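Putative cell surface protein, similar to internalin proteins (Listeria monocytogenes EGD-e, PDB 5KZS) is of unknown function but, as a putative cell-surface, internalin-like leucine-rich-repeat protein, probably engages other proteins. Local coordinates at residues 219-224 against 237-242; 263-268 against 300-305; 273-278 against 319-324; 315-320 against 330-335. All blocks are in the same frame, centred on the assembly; numbering follows the deposited sequence.

In the fold
Going from the N terminus, interaction 1 comes first: it closes a short loop between the last two strands of the parallel leucine-rich-repeat sheet and ends before the others open. Interaction 2 then sets helix 263-270 against strand 301-304. Interaction 3 starts just after that helix and reaches 319-324, so the two cross, their segments alternating along the chain. Interaction 4 begins on strand 312-320, where interaction 3 ends, and closes the hairpin with strand 331-339; Gln-319 and Phe-320 belong to both. Asn-242 of interaction 1 bonds to Gly-330 of interaction 4, and Ile-240 packs on Ile-264 and Leu-268, fastening the repeat region to the C-terminal mixed sheet.

Interaction 1 (219-224 against 237-242); sequences NLNLDY and SIFIEN
Asp-223 and Asn-242 join the segments 219-224 and 237-242 at the end where the parallel pairing of strands 219-221 and 238-239 has run out. Further back the backbones satisfy each other: Leu-220 N binds Ser-237 O, Phe-239 N binds Leu-220 O, and Leu-222 N reaches Phe-239 O. After that the carboxylate replaces the ladder. Asp-223 OD1 accepts two backbone N-H groups, Asn-242 N at 2.7 Å and Glu-241 N at 3.0 Å, the second on its anti side and 34° out of the carboxylate plane. Asp-223 OD2 receives Asn-242 ND2 at 3.2 Å on the syn side. With CG anti to the backbone N (chi1 -151°), the short acid is swung across to the neighbouring turn, where its two oxygens meet three donors. The Asn-242 amide suits its place because it both gives and takes: ND2 donates to Asp-223, while OD1 accepts the backbone N of Glu-329 and of Gly-330. Its backbone O takes Tyr-224 N at 3.0 Å. Asn-242 CB lies over the face of the Tyr-224 ring, 3.9 Å from the centroid, in a CH-pi contact. Asn-221 OD1 takes Asp-223 N at 3.0 Å, an Asx turn. On the buried side Leu-222 CB rests against Ile-240 CG1 at 3.7 Å. Strand 196-198 flanks 219-221 in the leucine-rich-repeat sheet, strand 238-239 is its last member, and the bonds of Asn-242 OD1 lead on to the residues just before strand 331-339.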
loop_
_atom_site.group_PDB
_atom_site.type_symbol
_atom_site.label_atom_id
_atom_site.label_comp_id
_atom_site.label_asym_id
_atom_site.label_seq_id
_atom_site.Cartn_x
_atom_site.Cartn_y
_atom_site.Cartn_z
ATOM N N ASN A 219 3.095 13.251 -4.800
ATOM C CA ASN A 219 1.841 12.644 -4.387
ATOM C C ASN A 219 2.058 11.772 -3.168
ATOM O O ASN A 219 2.701 10.721 -3.258
ATOM C CB ASN A 219 1.270 11.820 -5.550
ATOM C CG ASN A 219 0.126 10.885 -5.137
ATOM O OD1 ASN A 219 -0.099 9.853 -5.786
ATOM N ND2 ASN A 219 -0.611 11.242 -4.077
ATOM N N LEU A 220 1.499 12.206 -2.044
ATOM C CA LEU A 220 1.540 11.459 -0.803
ATOM C C LEU A 220 0.112 11.199 -0.400
ATOM O O LEU A 220 -0.560 12.064 0.168
ATOM C CB LEU A 220 2.277 12.253 0.279
ATOM C CG LEU A 220 2.347 11.670 1.704
ATOM C CD1 LEU A 220 2.804 10.218 1.738
ATOM C CD2 LEU A 220 3.286 12.497 2.561
ATOM N N ASN A 221 -0.369 10.011 -0.704
ATOM C CA ASN A 221 -1.750 9.696 -0.413
ATOM C C ASN A 221 -1.889 9.307 1.053
ATOM O O ASN A 221 -1.373 8.268 1.469
ATOM C CB ASN A 221 -2.239 8.577 -1.317
ATOM C CG ASN A 221 -3.743 8.404 -1.273
ATOM O OD1 ASN A 221 -4.395 8.772 -0.288
ATOM N ND2 ASN A 221 -4.311 7.846 -2.344
ATOM N N LEU A 222 -2.587 10.146 1.823
ATOM C CA LEU A 222 -2.858 9.860 3.225
ATOM C C LEU A 222 -4.327 9.609 3.553
ATOM O O LEU A 222 -4.678 9.535 4.726
ATOM C CB LEU A 222 -2.323 11.003 4.078
ATOM C CG LEU A 222 -0.835 11.312 3.899
ATOM C CD1 LEU A 222 -0.424 12.453 4.808
ATOM C CD2 LEU A 222 0.022 10.092 4.190
ATOM N N ASP A 223 -5.173 9.450 2.532
ATOM C CA ASP A 223 -6.609 9.192 2.706
ATOM C C ASP A 223 -6.871 8.053 3.699
ATOM O O ASP A 223 -6.114 7.127 3.767
ATOM C CB ASP A 223 -7.236 8.851 1.340
ATOM C CG ASP A 223 -8.721 9.235 1.230
ATOM O OD1 ASP A 223 -9.121 10.305 1.748
ATOM O OD2 ASP A 223 -9.491 8.476 0.588
ATOM N N TYR A 224 -7.931 8.149 4.487
ATOM C CA TYR A 224 -8.310 7.117 5.466
ATOM C C TYR A 224 -7.216 6.738 6.478
ATOM O O TYR A 224 -6.895 5.565 6.675
ATOM C CB TYR A 224 -8.833 5.881 4.742
ATOM C CG TYR A 224 -10.201 6.035 4.147
ATOM C CD1 TYR A 224 -11.326 6.048 4.967
ATOM C CD2 TYR A 224 -10.384 6.122 2.766
ATOM C CE1 TYR A 224 -12.600 6.163 4.437
ATOM C CE2 TYR A 224 -11.658 6.232 2.219
ATOM C CZ TYR A 224 -12.763 6.253 3.060
ATOM O OH TYR A 224 -14.039 6.372 2.554
ATOM N N SER A 237 2.250 18.037 -1.676
ATOM C CA SER A 237 2.024 16.731 -2.241
ATOM C C SER A 237 0.909 15.925 -1.582
ATOM O O SER A 237 0.623 14.826 -2.053
ATOM C CB SER A 237 3.322 15.932 -2.154
ATOM O OG SER A 237 4.393 16.681 -2.704
ATOM N N ILE A 238 0.278 16.419 -0.516
ATOM C CA ILE A 238 -0.709 15.591 0.179
ATOM C C ILE A 238 -2.051 15.578 -0.541
ATOM O O ILE A 238 -2.448 16.572 -1.152
ATOM C CB ILE A 238 -0.874 15.983 1.652
ATOM C CG1 ILE A 238 0.406 15.615 2.408
ATOM C CG2 ILE A 238 -2.057 15.256 2.292
ATOM C CD1 ILE A 238 0.559 16.258 3.768
ATOM N N PHE A 239 -2.706 14.416 -0.489
ATOM C CA PHE A 239 -4.116 14.253 -0.830
ATOM C C PHE A 239 -4.817 13.608 0.358
ATOM O O PHE A 239 -4.449 12.522 0.791
ATOM C CB PHE A 239 -4.271 13.365 -2.070
ATOM C CG PHE A 239 -5.677 12.845 -2.294
ATOM C CD1 PHE A 239 -6.107 11.649 -1.694
ATOM C CD2 PHE A 239 -6.567 13.531 -3.123
ATOM C CE1 PHE A 239 -7.395 11.170 -1.902
ATOM C CE2 PHE A 239 -7.852 13.050 -3.330
ATOM C CZ PHE A 239 -8.266 11.870 -2.723
ATOM N N ILE A 240 -5.822 14.287 0.887
ATOM C CA ILE A 240 -6.730 13.695 1.861
ATOM C C ILE A 240 -8.109 14.194 1.496
ATOM O O ILE A 240 -8.277 15.371 1.172
ATOM C CB ILE A 240 -6.400 14.122 3.316
ATOM C CG1 ILE A 240 -5.062 13.515 3.750
ATOM C CG2 ILE A 240 -7.525 13.735 4.290
ATOM C CD1 ILE A 240 -4.527 14.059 5.048
ATOM N N GLU A 241 -9.061 13.273 1.505
ATOM C CA GLU A 241 -10.477 13.609 1.524
ATOM C C GLU A 241 -11.179 13.062 2.751
ATOM O O GLU A 241 -12.103 13.690 3.260
ATOM C CB GLU A 241 -11.167 13.124 0.251
ATOM C CG GLU A 241 -10.708 13.917 -0.969
ATOM C CD GLU A 241 -11.566 13.721 -2.216
ATOM O OE1 GLU A 241 -11.894 12.564 -2.574
ATOM O OE2 GLU A 241 -11.884 14.751 -2.848
ATOM N N ASN A 242 -10.758 11.895 3.220
ATOM C CA ASN A 242 -11.325 11.303 4.417
ATOM C C ASN A 242 -10.247 11.097 5.484
ATOM O O ASN A 242 -9.087 10.836 5.164
ATOM C CB ASN A 242 -11.972 9.978 4.076
ATOM C CG ASN A 242 -12.802 10.051 2.808
ATOM O OD1 ASN A 242 -13.858 10.680 2.786
ATOM N ND2 ASN A 242 -12.321 9.421 1.743
#

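Interaction 2 (263-268 against 300-305); sequences PIYFQL and ESITLD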
loop_
_atom_site.group_PDB
_atom_site.type_symbol
_atom_site.label_atom_id
_atom_site.label_comp_id
_atom_site.label_asym_id
_atom_site.label_seq_id
_atom_site.Cartn_x
_atom_site.Cartn_y
_atom_site.Cartn_z
ATOM N N PRO A 263 -4.681 21.212 13.519
ATOM C CA PRO A 263 -3.894 21.789 12.415
ATOM C C PRO A 263 -4.215 21.247 11.018
ATOM O O PRO A 263 -4.040 21.965 10.029
ATOM C CB PRO A 263 -2.451 21.443 12.795
ATOM C CG PRO A 263 -2.465 21.308 14.289
ATOM C CD PRO A 263 -3.816 20.747 14.627
ATOM N N ILE A 264 -4.657 19.987 10.944
ATOM C CA ILE A 264 -5.016 19.340 9.667
ATOM C C ILE A 264 -6.036 20.154 8.862
ATOM O O ILE A 264 -5.868 20.310 7.649
ATOM C CB ILE A 264 -5.473 17.856 9.853
ATOM C CG1 ILE A 264 -5.587 17.153 8.496
ATOM C CG2 ILE A 264 -6.779 17.728 10.632
ATOM C CD1 ILE A 264 -5.758 15.651 8.592
ATOM N N TYR A 265 -7.050 20.704 9.533
ATOM C CA TYR A 265 -8.046 21.526 8.852
ATOM C C TYR A 265 -7.397 22.675 8.071
ATOM O O TYR A 265 -7.665 22.858 6.869
ATOM C CB TYR A 265 -9.100 22.075 9.824
ATOM C CG TYR A 265 -10.088 23.013 9.142
ATOM C CD1 TYR A 265 -11.224 22.522 8.493
ATOM C CD2 TYR A 265 -9.861 24.391 9.109
ATOM C CE1 TYR A 265 -12.113 23.380 7.846
ATOM C CE2 TYR A 265 -10.739 25.256 8.465
ATOM C CZ TYR A 265 -11.866 24.753 7.838
ATOM O OH TYR A 265 -12.720 25.627 7.204
ATOM N N PHE A 266 -6.533 23.423 8.748
ATOM C CA PHE A 266 -6.002 24.686 8.206
ATOM C C PHE A 266 -4.863 24.415 7.255
ATOM O O PHE A 266 -4.584 25.213 6.355
ATOM C CB PHE A 266 -5.542 25.613 9.324
ATOM C CG PHE A 266 -6.639 25.989 10.271
ATOM C CD1 PHE A 266 -6.963 25.166 11.350
ATOM C CD2 PHE A 266 -7.374 27.145 10.070
ATOM C CE1 PHE A 266 -7.985 25.500 12.218
ATOM C CE2 PHE A 266 -8.402 27.484 10.937
ATOM C CZ PHE A 266 -8.703 26.665 12.016
ATOM N N GLN A 267 -4.190 23.294 7.486
ATOM C CA GLN A 267 -3.213 22.784 6.554
ATOM C C GLN A 267 -3.883 22.407 5.227
ATOM O O GLN A 267 -3.437 22.840 4.155
ATOM C CB GLN A 267 -2.477 21.603 7.179
ATOM C CG GLN A 267 -1.476 22.047 8.221
ATOM C CD GLN A 267 -0.834 20.889 8.958
ATOM O OE1 GLN A 267 -1.510 20.088 9.610
ATOM N NE2 GLN A 267 0.485 20.800 8.869
ATOM N N LEU A 268 -4.963 21.630 5.306
ATOM C CA LEU A 268 -5.728 21.246 4.102
ATOM C C LEU A 268 -6.300 22.465 3.400
ATOM O O LEU A 268 -6.237 22.565 2.173
ATOM C CB LEU A 268 -6.867 20.284 4.447
ATOM C CG LEU A 268 -6.445 18.865 4.826
ATOM C CD1 LEU A 268 -7.661 18.043 5.249
ATOM C CD2 LEU A 268 -5.678 18.194 3.693
ATOM N N GLU A 300 -4.852 28.089 14.672
ATOM C CA GLU A 300 -5.229 26.785 14.122
ATOM C C GLU A 300 -6.152 26.021 15.077
ATOM O O GLU A 300 -5.958 24.826 15.349
ATOM C CB GLU A 300 -3.980 25.966 13.754
ATOM C CG GLU A 300 -3.088 26.653 12.720
ATOM C CD GLU A 300 -2.171 25.697 11.959
ATOM O OE1 GLU A 300 -1.587 24.780 12.584
ATOM O OE2 GLU A 300 -2.023 25.872 10.728
ATOM N N SER A 301 -7.142 26.746 15.596
ATOM C CA SER A 301 -8.151 26.185 16.496
ATOM C C SER A 301 -9.556 26.375 15.945
ATOM O O SER A 301 -9.817 27.239 15.104
ATOM C CB SER A 301 -8.048 26.758 17.923
ATOM O OG SER A 301 -7.212 27.896 18.000
ATOM N N ILE A 302 -10.444 25.523 16.432
ATOM C CA ILE A 302 -11.843 25.556 16.097
ATOM C C ILE A 302 -12.572 25.684 17.426
ATOM O O ILE A 302 -12.267 24.948 18.366
ATOM C CB ILE A 302 -12.251 24.282 15.324
ATOM C CG1 ILE A 302 -11.686 24.343 13.903
ATOM C CG2 ILE A 302 -13.770 24.109 15.275
ATOM C CD1 ILE A 302 -11.579 22.985 13.232
ATOM N N THR A 303 -13.510 26.637 17.499
ATOM C CA THR A 303 -14.281 26.904 18.711
ATOM C C THR A 303 -15.733 26.481 18.531
ATOM O O THR A 303 -16.366 26.829 17.538
ATOM C CB THR A 303 -14.201 28.390 19.095
ATOM O OG1 THR A 303 -12.826 28.736 19.323
ATOM C CG2 THR A 303 -15.003 28.669 20.365
ATOM N N LEU A 304 -16.232 25.711 19.492
ATOM C CA LEU A 304 -17.623 25.305 19.531
ATOM C C LEU A 304 -18.326 26.111 20.620
ATOM O O LEU A 304 -17.830 26.193 21.742
ATOM C CB LEU A 304 -17.750 23.817 19.858
ATOM C CG LEU A 304 -16.933 22.710 19.138
ATOM C CD1 LEU A 304 -17.825 21.488 18.946
ATOM C CD2 LEU A 304 -16.315 23.124 17.809
ATOM N N ASP A 305 -19.475 26.700 20.294
ATOM C CA ASP A 305 -20.283 27.404 21.290
ATOM C C ASP A 305 -21.015 26.407 22.209
ATOM O O ASP A 305 -22.197 26.116 22.031
ATOM C CB ASP A 305 -21.254 28.385 20.615
ATOM C CG ASP A 305 -21.777 29.460 21.569
ATOM O OD1 ASP A 305 -21.744 29.252 22.806
ATOM O OD2 ASP A 305 -22.216 30.522 21.071
#
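Helix 263-268 passes strand 301-304 with their axes 8.9 Å apart at closest and their directions 118° apart, Pro-263 and Glu-300 bringing the backbones nearest, and no hydrogen bond joins the two. Phe-266 carries the contact. Its ring lies flat against the backbone just before the strand, so that Glu-300 CA sits over one face, 3.9 Å from the centroid, in a CH-pi contact. Tyr-265 CD2 covers the opposite face, leaving the phenyl group sandwiched. At the ring's edge, close to its plane, Ser-301 O lies 3.3 Å from Phe-266 CZ, where the weakly positive ring hydrogens suit a carbonyl oxygen. Glu-300 and Ser-301 form a G1 beta bulge against strand 289-296, and this kink presents the Glu-300 backbone to the ring. The Glu-300 side chain runs back over the helix, its carboxylate oxygens against aliphatic carbons: OE1 comes to 3.5 Å from Pro-263 CB and OE2 to 3.8 Å from Phe-266 CB. Proline, lacking an N-H, is readily accommodated in the first turn of a helix. Deeper in, beta-branched Ile-302 suits a strand and fills the angle between the two aromatics, its CD1 4.3 Å from Tyr-265 CB and its CG1 4.2 Å from Phe-266 CZ. Around the contact, Phe-266 also touches Thr-295 of strand 289-296, strand 301-304 pairs with edge strand 258-261, and Gln-267 NE2 bonds to Leu-230 O in the repeat region.

Interaction 3 (273-278 against 319-324); sequences MLVNPT and QFNDAY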
loop_
_atom_site.group_PDB
_atom_site.type_symbol
_atom_site.label_atom_id
_atom_site.label_comp_id
_atom_site.label_asym_id
_atom_site.label_seq_id
_atom_site.Cartn_x
_atom_site.Cartn_y
_atom_site.Cartn_z
HETATM N N MSE A 273 -7.319 21.897 -0.522
HETATM C CA MSE A 273 -7.694 20.488 -0.518
HETATM C C MSE A 273 -8.946 20.287 0.290
HETATM O O MSE A 273 -9.309 19.157 0.603
HETATM C CB MSE A 273 -6.456 19.760 0.028
HETATM C CG MSE A 273 -6.418 18.225 0.052
HETATM SE SE MSE A 273 -6.667 17.401 -1.719
HETATM C CE MSE A 273 -5.700 18.643 -2.926
ATOM N N LEU A 274 -9.644 21.370 0.614
ATOM C CA LEU A 274 -10.933 21.246 1.242
ATOM C C LEU A 274 -11.993 21.388 0.159
ATOM O O LEU A 274 -12.097 22.438 -0.476
ATOM C CB LEU A 274 -11.116 22.292 2.336
ATOM C CG LEU A 274 -10.368 22.016 3.645
ATOM C CD1 LEU A 274 -10.506 23.207 4.568
ATOM C CD2 LEU A 274 -10.866 20.762 4.348
ATOM N N VAL A 275 -12.749 20.313 -0.067
ATOM C CA VAL A 275 -13.880 20.335 -1.010
ATOM C C VAL A 275 -14.932 21.341 -0.539
ATOM O O VAL A 275 -15.511 22.074 -1.335
ATOM C CB VAL A 275 -14.545 18.933 -1.207
ATOM C CG1 VAL A 275 -13.524 17.897 -1.673
ATOM C CG2 VAL A 275 -15.273 18.442 0.051
ATOM N N ASN A 276 -15.128 21.380 0.777
ATOM C CA ASN A 276 -16.200 22.120 1.423
ATOM C C ASN A 276 -15.632 22.687 2.756
ATOM O O ASN A 276 -15.413 21.932 3.727
ATOM C CB ASN A 276 -17.375 21.152 1.616
ATOM C CG ASN A 276 -18.354 21.615 2.649
ATOM O OD1 ASN A 276 -19.018 22.628 2.467
ATOM N ND2 ASN A 276 -18.445 20.876 3.755
ATOM N N PRO A 277 -15.338 24.009 2.786
ATOM C CA PRO A 277 -14.812 24.679 3.994
ATOM C C PRO A 277 -15.604 24.544 5.304
ATOM O O PRO A 277 -15.013 24.730 6.370
ATOM C CB PRO A 277 -14.757 26.156 3.576
ATOM C CG PRO A 277 -14.486 26.102 2.114
ATOM C CD PRO A 277 -15.183 24.867 1.590
ATOM N N THR A 278 -16.897 24.213 5.254
ATOM C CA THR A 278 -17.719 24.346 6.465
ATOM C C THR A 278 -17.369 23.244 7.469
ATOM O O THR A 278 -17.093 22.113 7.082
ATOM C CB THR A 278 -19.273 24.450 6.254
ATOM O OG1 THR A 278 -19.934 23.296 6.788
ATOM C CG2 THR A 278 -19.700 24.699 4.793
ATOM N N GLN A 319 -16.923 17.727 12.189
ATOM C CA GLN A 319 -16.959 17.125 10.855
ATOM C C GLN A 319 -16.660 18.187 9.813
ATOM O O GLN A 319 -17.167 19.297 9.900
ATOM C CB GLN A 319 -18.333 16.550 10.562
ATOM C CG GLN A 319 -18.543 15.147 11.071
ATOM C CD GLN A 319 -19.968 14.661 10.851
ATOM O OE1 GLN A 319 -20.530 14.816 9.762
ATOM N NE2 GLN A 319 -20.563 14.077 11.889
ATOM N N PHE A 320 -15.852 17.850 8.822
ATOM C CA PHE A 320 -15.605 18.761 7.717
ATOM C C PHE A 320 -15.228 18.004 6.447
ATOM O O PHE A 320 -15.172 16.768 6.435
ATOM C CB PHE A 320 -14.568 19.830 8.094
ATOM C CG PHE A 320 -13.178 19.296 8.320
ATOM C CD1 PHE A 320 -12.268 19.212 7.268
ATOM C CD2 PHE A 320 -12.761 18.917 9.602
ATOM C CE1 PHE A 320 -10.981 18.739 7.477
ATOM C CE2 PHE A 320 -11.475 18.447 9.815
ATOM C CZ PHE A 320 -10.584 18.356 8.749
ATOM N N ASN A 321 -15.021 18.759 5.369
ATOM C CA ASN A 321 -14.810 18.210 4.052
ATOM C C ASN A 321 -15.950 17.277 3.630
ATOM O O ASN A 321 -15.729 16.354 2.870
ATOM C CB ASN A 321 -13.453 17.507 3.996
ATOM C CG ASN A 321 -12.684 17.834 2.738
ATOM O OD1 ASN A 321 -12.659 18.980 2.298
ATOM N ND2 ASN A 321 -12.040 16.839 2.161
ATOM N N ASP A 322 -17.170 17.534 4.098
ATOM C CA ASP A 322 -18.328 16.726 3.716
ATOM C C ASP A 322 -18.815 17.125 2.318
ATOM O O ASP A 322 -19.126 18.292 2.065
ATOM C CB ASP A 322 -19.459 16.862 4.746
ATOM C CG ASP A 322 -19.059 16.341 6.112
ATOM O OD1 ASP A 322 -18.468 15.246 6.169
ATOM O OD2 ASP A 322 -19.320 17.026 7.125
ATOM N N ALA A 323 -18.828 16.146 1.415
ATOM C CA ALA A 323 -19.377 16.296 0.063
ATOM C C ALA A 323 -19.952 14.944 -0.383
ATOM O O ALA A 323 -19.551 14.397 -1.414
ATOM C CB ALA A 323 -18.300 16.787 -0.897
ATOM N N TYR A 324 -20.940 14.475 0.393
ATOM C CA TYR A 324 -21.351 13.055 0.505
ATOM C C TYR A 324 -21.146 12.151 -0.701
ATOM O O TYR A 324 -20.558 11.078 -0.537
ATOM C CB TYR A 324 -22.805 12.901 1.015
ATOM C CG TYR A 324 -23.461 11.598 0.568
ATOM C CD1 TYR A 324 -22.936 10.353 0.952
ATOM C CD2 TYR A 324 -24.574 11.607 -0.277
ATOM C CE1 TYR A 324 -23.501 9.162 0.508
ATOM C CE2 TYR A 324 -25.155 10.422 -0.710
ATOM C CZ TYR A 324 -24.616 9.205 -0.317
ATOM O OH TYR A 324 -25.195 8.034 -0.743
#
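This is a loop-to-loop contact near the surface, in which Asn-321, just past strand 312-320, grips the backbone of Val-275 in the connection between helix 263-270 and strand 279-283. Asn-321 OD1 accepts Val-275 N at 2.7 Å; the bond is bent, 132° at the hydrogen, and the donor is tilted 24° from the carbonyl plane. The same oxygen lies 3.0 Å from Leu-274 CA, so it is tucked closely against the chain. Asparagine suits this place, for its backbone has a positive phi, which it tolerates better than most residues, while its amide offers an acceptor and a donor to two different stretches of backbone: OD1 to Val-275 N, and ND2, weakly, to Glu-241 O. Apolar groups lie to both sides of this bond along the chain. Leu-274 CD2 meets the edge of the Phe-320 ring, 3.6 Å from CD1, the two side chains crossing at about a right angle. Val-275 CG2 touches Ala-323 CB at 3.6 Å, where a small methyl lets the loops come close. Asn-276 ND2 lies 3.2 Å from Asp-322 O, but the angle is too poor for a hydrogen bond. Thr-278 O, on the way into strand 279-283, approaches Phe-320 CB at 3.6 Å. Leu-274 also packs on Leu-268 and Ala-269 of helix 263-270, whose Tyr-265 meets the Phe-320 ring edge-to-face, and Gln-319 pairs with Leu-280 of strand 279-283.

Interaction 4 (315-320 against 330-335); sequences NFNVQF and GCVYDW
Trp-335, Phe-320 and Phe-316 give up the most surface here, all on one face of an antiparallel strand pair. Trp-335 leans across to the neighbouring strand because its CG sits between backbone N and carbonyl carbon (chi1 73°). Its six-membered ring thereby receives Phe-316 CB over one face, 3.7 Å from the centroid, as a CH-pi contact. The Phe-316 ring itself is nearly parallel to the indole, 23° between planes, yet slid so far aside that the two barely overlap. Val-318 CG2 packs at 4.1 Å from Trp-335 CH2. At the other end the Phe-320 ring is laid over Cys-331: CB lies 3.5 Å from the ring centroid over its face, with SG standing obliquely at 4.2 Å in a sulfur-aromatic contact. Cysteine suits the spot because its short side chain leaves the ring resting on CB, with the polarisable sulfur beside it. Phe-320 CE2 also meets the edge of the Tyr-333 ring, 3.9 Å from its CE2, while Tyr-333 OH bonds to Leu-227 O. Six backbone hydrogen bonds in three reciprocal pairs, Phe-316 with Trp-335, Val-318 with Tyr-333 and Phe-320 with Cys-331, hold this register. The opposite face is more polar: Gln-319 NE2 bonds to Asn-317 OD1 at 3.1 Å, beside Val-332. Glycine suits position 330, where phi is positive and a CB would crowd Phe-320 O. Together this is a beta hairpin with a long connection, set in a mixed sheet consistent with the immunoglobulin-like region that follows the repeats in internalins.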
loop_
_atom_site.group_PDB
_atom_site.type_symbol
_atom_site.label_atom_id
_atom_site.label_comp_id
_atom_site.label_asym_id
_atom_site.label_seq_id
_atom_site.Cartn_x
_atom_site.Cartn_y
_atom_site.Cartn_z
ATOM N N ASN A 315 -20.501 13.353 24.237
ATOM C CA ASN A 315 -19.686 12.800 23.151
ATOM C C ASN A 315 -19.717 13.760 21.974
ATOM O O ASN A 315 -20.683 13.787 21.213
ATOM C CB ASN A 315 -20.200 11.427 22.724
ATOM C CG ASN A 315 -20.079 10.396 23.824
ATOM O OD1 ASN A 315 -19.048 10.302 24.485
ATOM N ND2 ASN A 315 -21.133 9.616 24.026
ATOM N N PHE A 316 -18.659 14.554 21.832
ATOM C CA PHE A 316 -18.590 15.563 20.770
ATOM C C PHE A 316 -17.915 15.036 19.523
ATOM O O PHE A 316 -17.197 14.029 19.568
ATOM C CB PHE A 316 -17.873 16.832 21.254
ATOM C CG PHE A 316 -18.811 17.889 21.765
ATOM C CD1 PHE A 316 -19.299 17.840 23.070
ATOM C CD2 PHE A 316 -19.236 18.922 20.929
ATOM C CE1 PHE A 316 -20.180 18.804 23.535
ATOM C CE2 PHE A 316 -20.112 19.886 21.387
ATOM C CZ PHE A 316 -20.585 19.828 22.691
ATOM N N ASN A 317 -18.195 15.706 18.406
ATOM C CA ASN A 317 -17.361 15.614 17.218
ATOM C C ASN A 317 -17.391 16.867 16.371
ATOM O O ASN A 317 -18.319 17.656 16.419
ATOM C CB ASN A 317 -17.721 14.406 16.337
ATOM C CG ASN A 317 -19.052 14.565 15.617
ATOM O OD1 ASN A 317 -19.106 14.965 14.447
ATOM N ND2 ASN A 317 -20.134 14.242 16.316
ATOM N N VAL A 318 -16.350 17.005 15.573
ATOM C CA VAL A 318 -16.266 17.999 14.528
ATOM C C VAL A 318 -16.305 17.177 13.232
ATOM O O VAL A 318 -15.824 16.055 13.209
ATOM C CB VAL A 318 -14.966 18.831 14.717
ATOM C CG1 VAL A 318 -14.282 19.195 13.401
ATOM C CG2 VAL A 318 -15.260 20.075 15.541
ATOM N N GLN A 319 -16.923 17.727 12.189
ATOM C CA GLN A 319 -16.959 17.125 10.855
ATOM C C GLN A 319 -16.660 18.187 9.813
ATOM O O GLN A 319 -17.167 19.297 9.900
ATOM C CB GLN A 319 -18.333 16.550 10.562
ATOM C CG GLN A 319 -18.543 15.147 11.071
ATOM C CD GLN A 319 -19.968 14.661 10.851
ATOM O OE1 GLN A 319 -20.530 14.816 9.762
ATOM N NE2 GLN A 319 -20.563 14.077 11.889
ATOM N N PHE A 320 -15.852 17.850 8.822
ATOM C CA PHE A 320 -15.605 18.761 7.717
ATOM C C PHE A 320 -15.228 18.004 6.447
ATOM O O PHE A 320 -15.172 16.768 6.435
ATOM C CB PHE A 320 -14.568 19.830 8.094
ATOM C CG PHE A 320 -13.178 19.296 8.320
ATOM C CD1 PHE A 320 -12.268 19.212 7.268
ATOM C CD2 PHE A 320 -12.761 18.917 9.602
ATOM C CE1 PHE A 320 -10.981 18.739 7.477
ATOM C CE2 PHE A 320 -11.475 18.447 9.815
ATOM C CZ PHE A 320 -10.584 18.356 8.749
ATOM N N GLY A 330 -15.729 11.841 4.798
ATOM C CA GLY A 330 -15.395 13.193 5.212
ATOM C C GLY A 330 -14.281 13.098 6.230
ATOM O O GLY A 330 -13.659 12.037 6.360
ATOM N N CYS A 331 -14.026 14.190 6.951
ATOM C CA CYS A 331 -13.049 14.205 8.046
ATOM C C CYS A 331 -13.817 14.273 9.364
ATOM O O CYS A 331 -14.743 15.042 9.467
ATOM C CB CYS A 331 -12.104 15.398 7.893
ATOM S SG CYS A 331 -11.065 15.323 6.406
ATOM N N VAL A 332 -13.471 13.444 10.341
ATOM C CA VAL A 332 -14.172 13.416 11.634
ATOM C C VAL A 332 -13.157 13.392 12.784
ATOM O O VAL A 332 -12.135 12.724 12.699
ATOM C CB VAL A 332 -15.067 12.163 11.809
ATOM C CG1 VAL A 332 -16.325 12.504 12.593
ATOM C CG2 VAL A 332 -15.412 11.530 10.479
ATOM N N TYR A 333 -13.428 14.120 13.858
ATOM C CA TYR A 333 -12.595 14.053 15.050
ATOM C C TYR A 333 -13.515 14.082 16.249
ATOM O O TYR A 333 -14.358 14.967 16.347
ATOM C CB TYR A 333 -11.566 15.186 15.056
ATOM C CG TYR A 333 -10.581 15.006 13.940
ATOM C CD1 TYR A 333 -9.456 14.213 14.109
ATOM C CD2 TYR A 333 -10.819 15.553 12.677
ATOM C CE1 TYR A 333 -8.566 13.996 13.059
ATOM C CE2 TYR A 333 -9.939 15.348 11.625
ATOM C CZ TYR A 333 -8.811 14.566 11.809
ATOM O OH TYR A 333 -7.921 14.356 10.766
ATOM N N ASP A 334 -13.388 13.082 17.119
ATOM C CA ASP A 334 -14.237 12.940 18.305
ATOM C C ASP A 334 -13.499 13.259 19.618
ATOM O O ASP A 334 -12.264 13.192 19.696
ATOM C CB ASP A 334 -14.782 11.509 18.392
ATOM C CG ASP A 334 -15.448 11.048 17.109
ATOM O OD1 ASP A 334 -15.733 11.882 16.227
ATOM O OD2 ASP A 334 -15.690 9.835 16.984
ATOM N N TRP A 335 -14.267 13.619 20.643
ATOM C CA TRP A 335 -13.754 13.686 22.011
ATOM C C TRP A 335 -14.903 13.763 23.005
ATOM O O TRP A 335 -16.021 14.126 22.643
ATOM C CB TRP A 335 -12.799 14.872 22.203
ATOM C CG TRP A 335 -13.460 16.194 22.238
ATOM C CD1 TRP A 335 -13.761 16.925 23.348
ATOM C CD2 TRP A 335 -13.903 16.960 21.120
ATOM N NE1 TRP A 335 -14.365 18.099 22.993
ATOM C CE2 TRP A 335 -14.467 18.148 21.627
ATOM C CE3 TRP A 335 -13.885 16.759 19.734
ATOM C CZ2 TRP A 335 -15.008 19.142 20.794
ATOM C CZ3 TRP A 335 -14.436 17.751 18.901
ATOM C CH2 TRP A 335 -14.985 18.924 19.440
#